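PDB 2P3V: fructose-1,6-bisphosphatase/inositol-1-monophosphatase from Thermotoga maritima, which hydrolyses the phosphate ester of fructose 1,6-bisphosphate, inositol 1-phosphates and several other substrates with the help of magnesium, working as a homotetramer. Local coordinates for residues 15-20 / 43-48; 37-42 / 82-87; 147-152 / 187-192; 192-197 / 229-234. All blocks are in the same frame, centred on the assembly; numbering follows the deposited sequence.

Followed from the N terminus, the chain first packs helix 2-21 against helix 40-56 in contact 1, closing the short excursion through strands 28-29 and 38-39. Contact 2 starts within that excursion and closes the loop from 37-42 to 82-87 over helix 40-56 and strands 61-64 and 74-79, so its segments alternate with those of contact 1; the two touch through L18, I41 and F87. Contacts 3 and 4 follow in series, about 27 Å from contact 1 between centres. Contact 3 closes the loop from strand 147-150 through helix 177-186 to strand 191-194. Contact 4, sharing F192, closes the next, through helix 203-211 and strand 215-217 to strand 231-234 of the same five-stranded sheet.

Contact 1. Residues 15-20 / 43-48; sequences GHLLMI and REAQRM
L17 and M48 reach for each other tip to tip, and this meeting is central to the packing of residues 15-20 on 43-48, parts of helices 2-21 and 40-56. The thioether methyl CE of M48 lies 3.4 Å from CD2 of L17. M48 gets there by running extended from the helix, CG turned away from the backbone N (chi1 -167°), and bending only at the last torsion, which turns CE toward L17. The same CD2 settles against the backbone of the facing helix, 3.7 Å from CA of A45.

L17's other methyl takes a different neighbour: E44 crosses it obliquely, bringing OE2 to 3.6 Å from CD1. The next residue, L18, offers only the end of its side chain, CD2 standing 3.8 Å from CB of A45; that side chain also lies about 4 Å from the side chain of I81, a ligand of the first magnesium ion. The local axes are nearly antiparallel, at 161°, and 10.0 Å apart.

Beyond the pair, P80 packs on A45, and I20 of a second subunit packs on L17, so the leucine serves both the fold and the tetramer. E44 is engaged within its own helix in a salt bridge whose R47 NH2 to E44 OE2 hydrogen bond, at 3.3 Å, is weak. Between these two segments cohesion therefore rests on apolar packing, with the carboxylate at its margin probably steadied by the arginine.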
loop_
_atom_site.group_PDB
_atom_site.type_symbol
_atom_site.label_atom_id
_atom_site.label_comp_id
_atom_site.label_asym_id
_atom_site.label_seq_id
_atom_site.Cartn_x
_atom_site.Cartn_y
_atom_site.Cartn_z
ATOM N N GLY A 15 0.529 -10.137 10.552
ATOM C CA GLY A 15 0.112 -8.751 10.425
ATOM C C GLY A 15 -1.247 -8.617 9.763
ATOM O O GLY A 15 -2.017 -7.724 10.091
ATOM N N HIS A 16 -1.549 -9.503 8.824
ATOM C CA HIS A 16 -2.834 -9.452 8.140
ATOM C C HIS A 16 -3.994 -9.834 9.057
ATOM O O HIS A 16 -5.123 -9.380 8.846
ATOM C CB HIS A 16 -2.806 -10.359 6.910
ATOM C CG HIS A 16 -1.870 -9.888 5.845
ATOM N ND1 HIS A 16 -2.004 -8.661 5.231
ATOM C CD2 HIS A 16 -0.776 -10.467 5.299
ATOM C CE1 HIS A 16 -1.029 -8.505 4.353
ATOM N NE2 HIS A 16 -0.270 -9.586 4.373
ATOM N N LEU A 17 -3.719 -10.664 10.065
ATOM C CA LEU A 17 -4.752 -11.070 11.018
ATOM C C LEU A 17 -5.232 -9.840 11.785
ATOM O O LEU A 17 -6.432 -9.652 12.017
ATOM C CB LEU A 17 -4.200 -12.098 12.013
ATOM C CG LEU A 17 -4.984 -12.313 13.324
ATOM C CD1 LEU A 17 -6.299 -12.988 13.037
ATOM C CD2 LEU A 17 -4.167 -13.162 14.301
ATOM N N LEU A 18 -4.276 -9.003 12.176
ATOM C CA LEU A 18 -4.581 -7.789 12.917
ATOM C C LEU A 18 -5.338 -6.796 12.052
ATOM O O LEU A 18 -6.150 -6.026 12.559
ATOM C CB LEU A 18 -3.288 -7.146 13.436
ATOM C CG LEU A 18 -2.490 -8.004 14.425
ATOM C CD1 LEU A 18 -1.237 -7.273 14.876
ATOM C CD2 LEU A 18 -3.374 -8.341 15.623
ATOM N N MET A 19 -5.070 -6.814 10.750
ATOM C CA MET A 19 -5.731 -5.904 9.826
ATOM C C MET A 19 -7.236 -6.139 9.738
ATOM O O MET A 19 -7.998 -5.215 9.448
ATOM C CB MET A 19 -5.107 -6.010 8.435
ATOM C CG MET A 19 -3.731 -5.367 8.328
ATOM S SD MET A 19 -3.699 -3.643 8.924
ATOM C CE MET A 19 -4.559 -2.776 7.621
ATOM N N ILE A 20 -7.653 -7.377 9.988
ATOM C CA ILE A 20 -9.064 -7.747 9.957
ATOM C C ILE A 20 -9.848 -7.073 11.080
ATOM O O ILE A 20 -10.983 -6.642 10.893
ATOM C CB ILE A 20 -9.234 -9.270 10.125
ATOM C CG1 ILE A 20 -8.595 -9.997 8.952
ATOM C CG2 ILE A 20 -10.701 -9.625 10.247
ATOM C CD1 ILE A 20 -8.543 -11.491 9.123
ATOM N N ARG A 43 -4.044 -11.765 22.103
ATOM C CA ARG A 43 -3.742 -13.159 22.393
ATOM C C ARG A 43 -3.837 -14.066 21.179
ATOM O O ARG A 43 -3.095 -15.035 21.063
ATOM C CB ARG A 43 -4.667 -13.680 23.500
ATOM C CG ARG A 43 -4.274 -13.240 24.913
ATOM C CD ARG A 43 -5.177 -12.149 25.473
ATOM N NE ARG A 43 -6.591 -12.534 25.459
ATOM C CZ ARG A 43 -7.526 -11.982 26.231
ATOM N NH1 ARG A 43 -7.207 -11.021 27.093
ATOM N NH2 ARG A 43 -8.789 -12.377 26.127
ATOM N N GLU A 44 -4.756 -13.758 20.273
ATOM C CA GLU A 44 -4.899 -14.582 19.086
ATOM C C GLU A 44 -3.705 -14.374 18.149
ATOM O O GLU A 44 -3.296 -15.295 17.436
ATOM C CB GLU A 44 -6.198 -14.263 18.347
ATOM C CG GLU A 44 -6.773 -15.484 17.650
ATOM C CD GLU A 44 -7.592 -15.141 16.426
ATOM O OE1 GLU A 44 -8.600 -14.407 16.559
ATOM O OE2 GLU A 44 -7.216 -15.616 15.327
ATOM N N ALA A 45 -3.154 -13.162 18.146
ATOM C CA ALA A 45 -1.994 -12.868 17.316
ATOM C C ALA A 45 -0.809 -13.600 17.934
ATOM O O ALA A 45 -0.010 -14.226 17.236
ATOM C CB ALA A 45 -1.726 -11.368 17.280
ATOM N N GLN A 46 -0.709 -13.532 19.256
ATOM C CA GLN A 46 0.377 -14.197 19.969
ATOM C C GLN A 46 0.345 -15.713 19.765
ATOM O O GLN A 46 1.384 -16.336 19.531
ATOM C CB GLN A 46 0.291 -13.888 21.461
ATOM C CG GLN A 46 1.493 -14.330 22.270
ATOM C CD GLN A 46 1.254 -14.171 23.760
ATOM O OE1 GLN A 46 1.054 -15.154 24.480
ATOM N NE2 GLN A 46 1.253 -12.923 24.229
ATOM N N ARG A 47 -0.844 -16.302 19.847
ATOM C CA ARG A 47 -0.979 -17.746 19.684
ATOM C C ARG A 47 -0.485 -18.199 18.310
ATOM O O ARG A 47 0.149 -19.249 18.174
ATOM C CB ARG A 47 -2.439 -18.175 19.878
ATOM C CG ARG A 47 -2.642 -19.693 19.893
ATOM C CD ARG A 47 -4.015 -20.057 19.366
ATOM N NE ARG A 47 -4.252 -19.399 18.083
ATOM C CZ ARG A 47 -5.344 -18.697 17.792
ATOM N NH1 ARG A 47 -6.314 -18.566 18.692
ATOM N NH2 ARG A 47 -5.454 -18.101 16.607
ATOM N N MET A 48 -0.772 -17.391 17.297
ATOM C CA MET A 48 -0.372 -17.691 15.927
ATOM C C MET A 48 1.146 -17.607 15.775
ATOM O O MET A 48 1.752 -18.424 15.093
ATOM C CB MET A 48 -1.059 -16.711 14.966
ATOM C CG MET A 48 -0.984 -17.092 13.491
ATOM S SD MET A 48 -1.826 -15.896 12.406
ATOM C CE MET A 48 -3.533 -16.145 12.905
#

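Contact 2. Residues 37-42 / 82-87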
loop_
_atom_site.group_PDB
_atom_site.type_symbol
_atom_site.label_atom_id
_atom_site.label_comp_id
_atom_site.label_asym_id
_atom_site.label_seq_id
_atom_site.Cartn_x
_atom_site.Cartn_y
_atom_site.Cartn_z
ATOM N N ILE A 37 -4.534 -1.128 27.740
ATOM C CA ILE A 37 -5.580 -2.130 27.533
ATOM C C ILE A 37 -5.056 -3.353 26.785
ATOM O O ILE A 37 -3.887 -3.418 26.397
ATOM C CB ILE A 37 -6.764 -1.558 26.716
ATOM C CG1 ILE A 37 -6.249 -0.983 25.391
ATOM C CG2 ILE A 37 -7.509 -0.519 27.536
ATOM C CD1 ILE A 37 -7.311 -0.323 24.539
ATOM N N VAL A 38 -5.938 -4.324 26.586
ATOM C CA VAL A 38 -5.584 -5.546 25.882
ATOM C C VAL A 38 -6.856 -6.124 25.277
ATOM O O VAL A 38 -7.959 -5.856 25.760
ATOM C CB VAL A 38 -4.945 -6.583 26.842
ATOM C CG1 VAL A 38 -5.989 -7.102 27.832
ATOM C CG2 VAL A 38 -4.327 -7.719 26.044
ATOM N N THR A 39 -6.707 -6.906 24.218
ATOM C CA THR A 39 -7.873 -7.488 23.579
ATOM C C THR A 39 -7.693 -8.964 23.249
ATOM O O THR A 39 -6.639 -9.558 23.490
ATOM C CB THR A 39 -8.212 -6.756 22.280
ATOM O OG1 THR A 39 -7.231 -7.074 21.288
ATOM C CG2 THR A 39 -8.217 -5.257 22.506
ATOM N N GLU A 40 -8.754 -9.541 22.692
ATOM C CA GLU A 40 -8.786 -10.939 22.293
ATOM C C GLU A 40 -7.928 -11.130 21.043
ATOM O O GLU A 40 -7.436 -12.220 20.773
ATOM C CB GLU A 40 -10.239 -11.366 22.020
ATOM C CG GLU A 40 -10.936 -10.706 20.794
ATOM C CD GLU A 40 -11.410 -9.255 21.011
ATOM O OE1 GLU A 40 -12.199 -8.754 20.172
ATOM O OE2 GLU A 40 -11.000 -8.611 22.003
ATOM N N ILE A 41 -7.752 -10.056 20.280
ATOM C CA ILE A 41 -6.943 -10.106 19.071
ATOM C C ILE A 41 -5.473 -10.218 19.470
ATOM O O ILE A 41 -4.690 -10.880 18.789
ATOM C CB ILE A 41 -7.144 -8.839 18.207
ATOM C CG1 ILE A 41 -8.639 -8.528 18.078
ATOM C CG2 ILE A 41 -6.539 -9.052 16.826
ATOM C CD1 ILE A 41 -9.482 -9.710 17.624
ATOM N N ASP A 42 -5.114 -9.564 20.576
ATOM C CA ASP A 42 -3.755 -9.585 21.114
ATOM C C ASP A 42 -3.299 -11.026 21.283
ATOM O O ASP A 42 -2.303 -11.451 20.697
ATOM C CB ASP A 42 -3.711 -8.901 22.489
ATOM C CG ASP A 42 -3.650 -7.381 22.401
ATOM O OD1 ASP A 42 -2.531 -6.820 22.468
ATOM O OD2 ASP A 42 -4.719 -6.744 22.270
ATOM N N ASP A 82 2.017 -3.853 19.669
ATOM C CA ASP A 82 2.567 -2.720 20.393
ATOM C C ASP A 82 1.792 -1.507 19.876
ATOM O O ASP A 82 1.880 -1.165 18.701
ATOM C CB ASP A 82 4.055 -2.588 20.109
ATOM C CG ASP A 82 4.694 -1.462 20.886
ATOM O OD1 ASP A 82 3.947 -0.696 21.528
ATOM O OD2 ASP A 82 5.940 -1.335 20.849
ATOM N N GLY A 83 1.019 -0.878 20.756
ATOM C CA GLY A 83 0.200 0.256 20.367
ATOM C C GLY A 83 -1.234 -0.243 20.302
ATOM O O GLY A 83 -2.020 0.136 19.431
ATOM N N THR A 84 -1.565 -1.119 21.244
ATOM C CA THR A 84 -2.886 -1.712 21.330
ATOM C C THR A 84 -3.958 -0.636 21.287
ATOM O O THR A 84 -4.990 -0.786 20.624
ATOM C CB THR A 84 -3.040 -2.511 22.628
ATOM O OG1 THR A 84 -1.791 -3.141 22.951
ATOM C CG2 THR A 84 -4.111 -3.586 22.457
ATOM N N ILE A 85 -3.713 0.455 21.999
ATOM C CA ILE A 85 -4.664 1.553 22.026
ATOM C C ILE A 85 -4.869 2.098 20.620
ATOM O O ILE A 85 -6.012 2.267 20.174
ATOM C CB ILE A 85 -4.186 2.667 22.961
ATOM C CG1 ILE A 85 -4.165 2.128 24.401
ATOM C CG2 ILE A 85 -5.072 3.909 22.805
ATOM C CD1 ILE A 85 -3.702 3.138 25.448
ATOM N N ASN A 86 -3.773 2.368 19.912
ATOM C CA ASN A 86 -3.901 2.867 18.554
ATOM C C ASN A 86 -4.670 1.856 17.729
ATOM O O ASN A 86 -5.612 2.220 17.023
ATOM C CB ASN A 86 -2.535 3.141 17.922
ATOM C CG ASN A 86 -1.967 4.470 18.359
ATOM O OD1 ASN A 86 -2.709 5.352 18.792
ATOM N ND2 ASN A 86 -0.653 4.635 18.236
ATOM N N PHE A 87 -4.281 0.587 17.838
ATOM C CA PHE A 87 -4.953 -0.486 17.109
ATOM C C PHE A 87 -6.455 -0.458 17.353
ATOM O O PHE A 87 -7.260 -0.468 16.424
ATOM C CB PHE A 87 -4.422 -1.836 17.554
ATOM C CG PHE A 87 -5.048 -2.996 16.843
ATOM C CD1 PHE A 87 -4.779 -3.228 15.492
ATOM C CD2 PHE A 87 -5.886 -3.877 17.526
ATOM C CE1 PHE A 87 -5.329 -4.328 14.833
ATOM C CE2 PHE A 87 -6.443 -4.982 16.874
ATOM C CZ PHE A 87 -6.162 -5.209 15.528
#
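A methyl group faces a carboxylate here: CG2 of T84 lies 3.2 Å from OD2 of D42, an apolar tip set against an oxygen that already has two donors. That oxygen belongs to a capping box, in which T39 at the N-cap of helix 40-56 and D42 tie off the helix start. T39 N donates to D42 OD2 from above the carboxylate plane, 49° out of it, whereas T39 OG1 donates on the anti side, only 17° out of plane. The two T39 donors grip OD2 and should limit rotation of the carboxylate; OG1 itself accepts a weak bond from I41 N.

D82, G83 and T84, which lead from strand 81-82 into helix 84-89, are probably part of the substrate site, and D82 probably binds the second magnesium ion. The capped helix packs against the turn that carries these residues. T84 turns OG1 aside, with CG2 opposite the backbone N, presenting the methyl to D42.

The side chains of I41 and F87 cross at about a right angle, CG2 of I41 4.1 Å from CE2 of F87, and L18 packs on both. I37, less well ordered, crosses I85 similarly, its CG1 lying 3.9 Å from CG1 of I85.

Contact 3. Residues 147-152 / 187-192; sequences VGSTGS and GRVDFF. With SRT (S,R meso-tartaric acid), chain E.
D190 meets both backbone polar atoms of V147. The carbonyl O of V147 accepts from D190 N at 2.9 Å, a fairly straight bond of 162° whose donor is tilted from the carbonyl plane. Its N donates to the aspartate side chain at OD2, although the position of that oxygen is less certain. The other carboxylate oxygen, OD1, is taken by S138 and N140.

Further along, S149 OG donates to F191 O over 3.2 Å and accepts a weak bond from N180 ND2; a chi1 of 57° turns the hydroxyl back toward the neighbouring strand. It also meets the F192 ring at its edge, with CD1 3.4 Å away. T150 OG1 is satisfied by V193 O.

The contact joins strands 147-150 and 191-194, parallel neighbours in the five-stranded sheet, with helix 177-186 in the connection between them. V189 packs on that helix through Y183 and V184. On the side of the sheet carrying F191, the ring lies flat over G148, whose CA stands 3.3 Å from the ring centroid in a CH-pi contact.

Beyond the strand, S152 OG makes a weak bond to O41 of the bound meso-tartaric acid, 3.2 Å long. The same ligand is also hydrogen-bonded by R172 NH2 of a third subunit.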
loop_
_atom_site.group_PDB
_atom_site.type_symbol
_atom_site.label_atom_id
_atom_site.label_comp_id
_atom_site.label_asym_id
_atom_site.label_seq_id
_atom_site.Cartn_x
_atom_site.Cartn_y
_atom_site.Cartn_z
ATOM N N VAL A 147 13.813 16.252 15.463
ATOM C CA VAL A 147 12.446 15.919 15.760
ATOM C C VAL A 147 12.604 14.741 16.710
ATOM O O VAL A 147 13.012 13.656 16.299
ATOM C CB VAL A 147 11.683 15.463 14.524
ATOM C CG1 VAL A 147 10.380 14.798 14.943
ATOM C CG2 VAL A 147 11.381 16.650 13.654
ATOM N N GLY A 148 12.336 14.969 17.989
ATOM C CA GLY A 148 12.440 13.898 18.954
ATOM C C GLY A 148 11.068 13.282 19.117
ATOM O O GLY A 148 10.138 13.598 18.370
ATOM N N SER A 149 10.936 12.391 20.084
ATOM C CA SER A 149 9.655 11.753 20.341
ATOM C C SER A 149 9.718 11.055 21.682
ATOM O O SER A 149 10.800 10.805 22.208
ATOM C CB SER A 149 9.322 10.745 19.240
ATOM O OG SER A 149 10.349 9.781 19.121
ATOM N N THR A 150 8.559 10.749 22.243
ATOM C CA THR A 150 8.512 10.081 23.529
ATOM C C THR A 150 7.206 9.321 23.676
ATOM O O THR A 150 6.326 9.398 22.818
ATOM C CB THR A 150 8.631 11.094 24.685
ATOM O OG1 THR A 150 8.684 10.394 25.934
ATOM C CG2 THR A 150 7.436 12.031 24.697
ATOM N N GLY A 151 7.091 8.573 24.764
ATOM C CA GLY A 151 5.874 7.829 25.006
ATOM C C GLY A 151 4.943 8.656 25.874
ATOM O O GLY A 151 5.300 9.754 26.308
ATOM N N SER A 152 3.743 8.136 26.117
ATOM C CA SER A 152 2.769 8.829 26.944
ATOM C C SER A 152 2.911 8.381 28.400
ATOM O O SER A 152 2.377 7.343 28.796
ATOM C CB SER A 152 1.357 8.552 26.431
ATOM O OG SER A 152 1.155 9.179 25.175
ATOM N N GLY A 187 15.856 6.763 10.838
ATOM C CA GLY A 187 16.280 8.147 10.688
ATOM C C GLY A 187 15.124 9.132 10.548
ATOM O O GLY A 187 15.329 10.280 10.135
ATOM N N ARG A 188 13.914 8.691 10.904
ATOM C CA ARG A 188 12.706 9.518 10.806
ATOM C C ARG A 188 12.549 10.473 11.986
ATOM O O ARG A 188 11.776 11.436 11.926
ATOM C CB ARG A 188 11.474 8.616 10.681
ATOM C CG ARG A 188 11.524 7.742 9.430
ATOM C CD ARG A 188 10.335 6.814 9.342
ATOM N NE ARG A 188 10.058 6.447 7.958
ATOM C CZ ARG A 188 8.942 5.842 7.563
ATOM N NH1 ARG A 188 8.006 5.529 8.449
ATOM N NH2 ARG A 188 8.740 5.587 6.282
ATOM N N VAL A 189 13.266 10.180 13.065
ATOM C CA VAL A 189 13.292 11.021 14.260
ATOM C C VAL A 189 14.732 10.905 14.739
ATOM O O VAL A 189 15.422 9.936 14.407
ATOM C CB VAL A 189 12.310 10.554 15.354
ATOM C CG1 VAL A 189 10.878 10.878 14.928
ATOM C CG2 VAL A 189 12.482 9.069 15.622
ATOM N N ASP A 190 15.199 11.882 15.507
ATOM C CA ASP A 190 16.591 11.861 15.928
ATOM C C ASP A 190 16.795 11.270 17.311
ATOM O O ASP A 190 17.917 10.942 17.699
ATOM C CB ASP A 190 17.161 13.282 15.825
ATOM C CG ASP A 190 16.865 13.934 14.468
ATOM O OD1 ASP A 190 17.292 13.389 13.432
ATOM O OD2 ASP A 190 16.210 14.992 14.432
ATOM N N PHE A 191 15.705 11.135 18.059
ATOM C CA PHE A 191 15.781 10.539 19.386
ATOM C C PHE A 191 14.416 10.099 19.891
ATOM O O PHE A 191 13.375 10.632 19.488
ATOM C CB PHE A 191 16.466 11.498 20.383
ATOM C CG PHE A 191 15.653 12.723 20.745
ATOM C CD1 PHE A 191 14.602 12.640 21.662
ATOM C CD2 PHE A 191 15.978 13.970 20.210
ATOM C CE1 PHE A 191 13.889 13.786 22.049
ATOM C CE2 PHE A 191 15.275 15.120 20.588
ATOM C CZ PHE A 191 14.226 15.024 21.513
ATOM N N PHE A 192 14.435 9.098 20.760
ATOM C CA PHE A 192 13.213 8.549 21.328
ATOM C C PHE A 192 13.414 8.229 22.808
ATOM O O PHE A 192 14.307 7.464 23.174
ATOM C CB PHE A 192 12.795 7.285 20.563
ATOM C CG PHE A 192 11.625 6.566 21.177
ATOM C CD1 PHE A 192 10.412 7.226 21.380
ATOM C CD2 PHE A 192 11.736 5.230 21.565
ATOM C CE1 PHE A 192 9.319 6.559 21.964
ATOM C CE2 PHE A 192 10.659 4.560 22.146
ATOM C CZ PHE A 192 9.448 5.225 22.343
HETATM O O1 SRT E . 5.629 4.348 25.107
HETATM O O11 SRT E . 4.984 2.254 25.926
HETATM C C1 SRT E . 4.755 3.423 25.556
HETATM C C2 SRT E . 3.333 4.003 25.554
HETATM O O2 SRT E . 2.546 2.952 26.063
HETATM C C3 SRT E . 2.908 4.388 24.080
HETATM O O3 SRT E . 3.796 5.390 23.452
HETATM C C4 SRT E . 1.493 4.953 24.157
HETATM O O4 SRT E . 0.609 3.988 24.188
HETATM O O41 SRT E . 1.236 6.126 24.172
#

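Contact 4. Residues 192-197 / 229-234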
loop_
_atom_site.group_PDB
_atom_site.type_symbol
_atom_site.label_atom_id
_atom_site.label_comp_id
_atom_site.label_asym_id
_atom_site.label_seq_id
_atom_site.Cartn_x
_atom_site.Cartn_y
_atom_site.Cartn_z
ATOM N N PHE A 192 14.435 9.098 20.760
ATOM C CA PHE A 192 13.213 8.549 21.328
ATOM C C PHE A 192 13.414 8.229 22.808
ATOM O O PHE A 192 14.307 7.464 23.174
ATOM C CB PHE A 192 12.795 7.285 20.563
ATOM C CG PHE A 192 11.625 6.566 21.177
ATOM C CD1 PHE A 192 10.412 7.226 21.380
ATOM C CD2 PHE A 192 11.736 5.230 21.565
ATOM C CE1 PHE A 192 9.319 6.559 21.964
ATOM C CE2 PHE A 192 10.659 4.560 22.146
ATOM C CZ PHE A 192 9.448 5.225 22.343
ATOM N N VAL A 193 12.563 8.822 23.643
ATOM C CA VAL A 193 12.615 8.653 25.084
ATOM C C VAL A 193 11.423 7.853 25.586
ATOM O O VAL A 193 10.287 8.146 25.243
ATOM C CB VAL A 193 12.617 10.015 25.774
ATOM C CG1 VAL A 193 12.644 9.833 27.267
ATOM C CG2 VAL A 193 13.814 10.813 25.315
ATOM N N THR A 194 11.684 6.850 26.416
ATOM C CA THR A 194 10.624 6.003 26.951
ATOM C C THR A 194 10.885 5.713 28.432
ATOM O O THR A 194 11.877 5.083 28.789
ATOM C CB THR A 194 10.538 4.699 26.133
ATOM O OG1 THR A 194 9.452 3.901 26.609
ATOM C CG2 THR A 194 11.840 3.928 26.219
ATOM N N TRP A 195 9.978 6.185 29.282
ATOM C CA TRP A 195 10.086 6.059 30.738
ATOM C C TRP A 195 9.410 4.817 31.337
ATOM O O TRP A 195 8.596 4.165 30.684
ATOM C CB TRP A 195 9.513 7.335 31.374
ATOM C CG TRP A 195 9.854 7.575 32.829
ATOM C CD1 TRP A 195 11.094 7.528 33.407
ATOM C CD2 TRP A 195 8.951 8.008 33.857
ATOM N NE1 TRP A 195 11.019 7.911 34.726
ATOM C CE2 TRP A 195 9.718 8.209 35.029
ATOM C CE3 TRP A 195 7.570 8.245 33.900
ATOM C CZ2 TRP A 195 9.148 8.643 36.232
ATOM C CZ3 TRP A 195 7.002 8.677 35.098
ATOM C CH2 TRP A 195 7.795 8.869 36.249
ATOM N N ARG A 196 9.770 4.511 32.586
ATOM C CA ARG A 196 9.247 3.371 33.353
ATOM C C ARG A 196 8.522 2.312 32.533
ATOM O O ARG A 196 7.307 2.153 32.660
ATOM C CB ARG A 196 8.312 3.868 34.467
ATOM C CG ARG A 196 9.010 4.670 35.556
ATOM C CD ARG A 196 8.052 5.124 36.651
ATOM N NE ARG A 196 8.766 5.825 37.720
ATOM C CZ ARG A 196 8.187 6.383 38.782
ATOM N NH1 ARG A 196 6.869 6.329 38.933
ATOM N NH2 ARG A 196 8.931 6.996 39.696
ATOM N N ILE A 197 9.266 1.580 31.706
ATOM C CA ILE A 197 8.675 0.536 30.867
ATOM C C ILE A 197 9.481 -0.754 30.881
ATOM O O ILE A 197 10.669 -0.747 31.201
ATOM C CB ILE A 197 8.539 1.009 29.406
ATOM C CG1 ILE A 197 9.828 1.715 28.968
ATOM C CG2 ILE A 197 7.314 1.909 29.259
ATOM C CD1 ILE A 197 11.040 0.805 28.870
ATOM N N LYS A 229 15.628 0.382 33.009
ATOM C CA LYS A 229 14.169 0.500 32.980
ATOM C C LYS A 229 13.688 1.677 32.132
ATOM O O LYS A 229 12.576 1.661 31.593
ATOM C CB LYS A 229 13.630 0.621 34.405
ATOM C CG LYS A 229 13.909 -0.611 35.254
ATOM C CD LYS A 229 13.212 -1.856 34.702
ATOM C CE LYS A 229 11.725 -1.888 35.057
ATOM N NZ LYS A 229 10.957 -0.719 34.539
ATOM N N ASN A 230 14.525 2.702 32.034
ATOM C CA ASN A 230 14.215 3.870 31.232
ATOM C C ASN A 230 15.193 3.809 30.067
ATOM O O ASN A 230 16.337 3.388 30.236
ATOM C CB ASN A 230 14.370 5.159 32.059
ATOM C CG ASN A 230 15.670 5.204 32.868
ATOM O OD1 ASN A 230 16.768 5.289 32.307
ATOM N ND2 ASN A 230 15.545 5.151 34.198
ATOM N N PHE A 231 14.740 4.208 28.882
ATOM C CA PHE A 231 15.584 4.139 27.693
ATOM C C PHE A 231 15.638 5.399 26.852
ATOM O O PHE A 231 14.674 6.166 26.794
ATOM C CB PHE A 231 15.109 2.994 26.794
ATOM C CG PHE A 231 15.386 1.630 27.346
ATOM C CD1 PHE A 231 16.541 0.942 26.987
ATOM C CD2 PHE A 231 14.506 1.044 28.253
ATOM C CE1 PHE A 231 16.815 -0.310 27.526
ATOM C CE2 PHE A 231 14.771 -0.209 28.799
ATOM C CZ PHE A 231 15.926 -0.887 28.436
ATOM N N ILE A 232 16.775 5.584 26.189
ATOM C CA ILE A 232 16.985 6.712 25.290
ATOM C C ILE A 232 17.644 6.203 24.008
ATOM O O ILE A 232 18.776 5.704 24.030
ATOM C CB ILE A 232 17.894 7.823 25.907
ATOM C CG1 ILE A 232 17.192 8.508 27.082
ATOM C CG2 ILE A 232 18.193 8.884 24.862
ATOM C CD1 ILE A 232 18.003 9.641 27.700
ATOM N N PHE A 233 16.914 6.308 22.898
ATOM C CA PHE A 233 17.428 5.889 21.598
ATOM C C PHE A 233 17.713 7.168 20.812
ATOM O O PHE A 233 16.876 8.072 20.775
ATOM C CB PHE A 233 16.389 5.063 20.830
ATOM C CG PHE A 233 15.888 3.848 21.570
ATOM C CD1 PHE A 233 15.066 3.980 22.683
ATOM C CD2 PHE A 233 16.204 2.568 21.124
ATOM C CE1 PHE A 233 14.564 2.858 23.336
ATOM C CE2 PHE A 233 15.706 1.445 21.769
ATOM C CZ PHE A 233 14.884 1.588 22.876
ATOM N N SER A 234 18.881 7.259 20.187
ATOM C CA SER A 234 19.201 8.463 19.424
ATOM C C SER A 234 20.150 8.158 18.290
ATOM O O SER A 234 20.566 7.013 18.098
ATOM C CB SER A 234 19.870 9.503 20.308
ATOM O OG SER A 234 21.271 9.299 20.313
#
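F192 and F233 lie side by side and point the same way, their rings inclined at 38° with CD2 of F192 3.7 Å from CD1 of F233. They form the apolar centre of an antiparallel strand pair, 191-194 with 231-234, inside the five-stranded sheet, and on this side of it A181 of helix 177-186 packs on both. T194 and F231 continue the row on the same face: CG2 of the threonine comes 3.4 Å from CB of F231, and also meets the F233 ring at its edge. With chi1 at -177°, T194 swings OG1 clear of this apolar row, and the hydroxyl is hydrogen-bonded to Y153. On the other face V193 sits across from I232, a loose apolar pair covered by helix 239-252.

The backbones are stitched by reciprocal bonds at two hydrogen-bonded pairs, F192 with F233 and T194 with F231. The bond from F233 N to F192 O is nearly straight at 176°, its donor lying in the carbonyl plane.

Outward, the strands give way to loops, one of which carries R196. This arginine, poorly ordered, probably contributes to substrate binding, as in related enzymes, and its CG lies over the W195 ring. I197, whose side chain is near a bound tartaric acid, reaches back to the edge of the F231 ring, CD1 of I197 lying 3.5 Å from CD2 of F231.

At the polar edge, I197 N donates weakly to K229 O. The lysine chain, bent at three successive torsions, curls round until its NZ makes a second weak bond, to I197 O at 3.4 Å.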